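Local coordinates for protein restriction endonuclease (Mycobacterium sp., PDB 4F0Q) that probably recognises methylated cytosine in DNA and cleaves the modified DNA as a tetramer, probably with magnesium in its endonuclease domain, at residues Pro126-Lys130 / Gly131-Leu135. Sequence-based numbering, arbitrary orientation.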
# COMPACT_ATOMS: atom_id res chain seq x y z
N PRO A 126 5.29 -33.95 -13.16
CA PRO A 126 6.46 -33.57 -12.36
C PRO A 126 6.26 -33.94 -10.89
O PRO A 126 5.14 -33.85 -10.39
CB PRO A 126 6.52 -32.05 -12.52
CG PRO A 126 5.11 -31.65 -12.80
CD PRO A 126 4.54 -32.77 -13.62
N GLY A 127 7.32 -34.36 -10.21
CA GLY A 127 8.64 -34.44 -10.81
C GLY A 127 9.12 -35.86 -11.07
O GLY A 127 9.72 -36.49 -10.20
N GLU A 128 8.86 -36.36 -12.27
CA GLU A 128 9.34 -37.68 -12.67
C GLU A 128 10.84 -37.62 -12.91
O GLU A 128 11.54 -38.63 -12.77
CB GLU A 128 8.63 -38.15 -13.93
CG GLU A 128 8.85 -39.63 -14.24
CD GLU A 128 8.78 -39.93 -15.72
OE1 GLU A 128 9.04 -39.01 -16.53
OE2 GLU A 128 8.49 -41.09 -16.08
N THR A 129 11.33 -36.44 -13.27
CA THR A 129 12.76 -36.24 -13.48
C THR A 129 13.52 -36.28 -12.16
O THR A 129 12.94 -36.08 -11.09
CB THR A 129 13.04 -34.90 -14.19
OG1 THR A 129 12.54 -33.82 -13.39
CG2 THR A 129 12.35 -34.87 -15.55
N LYS A 130 14.82 -36.54 -12.23
CA LYS A 130 15.67 -36.66 -11.05
C LYS A 130 15.69 -35.37 -10.23
O LYS A 130 15.41 -35.38 -9.02
CB LYS A 130 17.10 -37.02 -11.45
CG LYS A 130 17.22 -38.22 -12.37
CD LYS A 130 18.67 -38.44 -12.79
CE LYS A 130 18.81 -39.62 -13.73
NZ LYS A 130 20.23 -39.86 -14.12
N GLY A 131 16.03 -34.28 -10.89
CA GLY A 131 16.16 -32.98 -10.25
C GLY A 131 14.92 -32.55 -9.49
O GLY A 131 15.01 -32.17 -8.32
N ASN A 132 13.77 -32.60 -10.15
CA ASN A 132 12.51 -32.22 -9.53
C ASN A 132 12.13 -33.14 -8.37
O ASN A 132 11.50 -32.70 -7.40
CB ASN A 132 11.38 -32.19 -10.56
CG ASN A 132 11.43 -30.95 -11.43
OD1 ASN A 132 12.41 -30.21 -11.40
ND2 ASN A 132 10.38 -30.73 -12.21
N ARG A 133 12.52 -34.40 -8.46
CA ARG A 133 12.29 -35.35 -7.37
C ARG A 133 13.13 -34.96 -6.16
O ARG A 133 12.65 -35.00 -5.02
CB ARG A 133 12.61 -36.78 -7.82
CG ARG A 133 12.42 -37.82 -6.72
CD ARG A 133 12.56 -39.24 -7.25
NE ARG A 133 11.43 -39.65 -8.07
CZ ARG A 133 11.43 -39.69 -9.40
NH1 ARG A 133 12.52 -39.34 -10.07
NH2 ARG A 133 10.35 -40.08 -10.06
N LEU A 134 14.38 -34.58 -6.41
CA LEU A 134 15.25 -34.10 -5.34
C LEU A 134 14.70 -32.81 -4.72
O LEU A 134 14.76 -32.62 -3.50
CB LEU A 134 16.67 -33.87 -5.86
CG LEU A 134 17.46 -35.10 -6.30
CD1 LEU A 134 18.79 -34.69 -6.90
CD2 LEU A 134 17.66 -36.05 -5.14
N LEU A 135 14.17 -31.93 -5.56
CA LEU A 135 13.62 -30.66 -5.11
C LEU A 135 12.36 -30.84 -4.28
O LEU A 135 12.12 -30.09 -3.34
CB LEU A 135 13.35 -29.73 -6.29
CG LEU A 135 14.57 -29.21 -7.06
CD1 LEU A 135 14.14 -28.20 -8.12
CD2 LEU A 135 15.59 -28.60 -6.12
O HOH W 1 9.57 -33.30 -13.67
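Thr129, the N-cap residue of helix 130-142, lies alongside Asn132 of its first turn, the two side chains pointing the same way, where the loop that follows strand 111-115 enters the helix. Chi1 of 60° tucks Thr129 OG1 between the two backbone branches at CA, 3.5 Å from Asn132 CB. Threonine suits the place because its hydroxyl helps to hold the carboxylate of Asp117, earlier in the same loop: one carboxylate oxygen takes that hydroxyl and the Asn132 amide N-H, the other the amide of Gly131, a negative charge where the helix dipole would probably welcome it. This inner side is close-packed. Gly127, following a cis peptide bond, has only hydrogens on CA and can bring it to 3.6 Å from Asn132 CB. A water donates to Thr129 OG1 and weakly accepts from Asn132 ND2, while Leu135 and the Asn132 side chain face strand 200-210 of the large mixed sheet in the AspBHI-type N-terminal region.

The outer side is looser and polar. Lys130 is exposed, its chain extended beyond CG, as suits a solvent-facing first turn, and Glu128 OE2 stays 6.4 Å from Arg133 NH2, too far for a salt bridge. Arg133, which also packs on Leu125 of a second subunit, has the length to turn back over the loop, bending at chi3 (-73°). One guanidinium face lies under Gly127 O, while NH1 donates to Glu128 O at 3.0 Å from above the carbonyl plane, and NH2 adds a weak bond to that same oxygen at 3.3 Å.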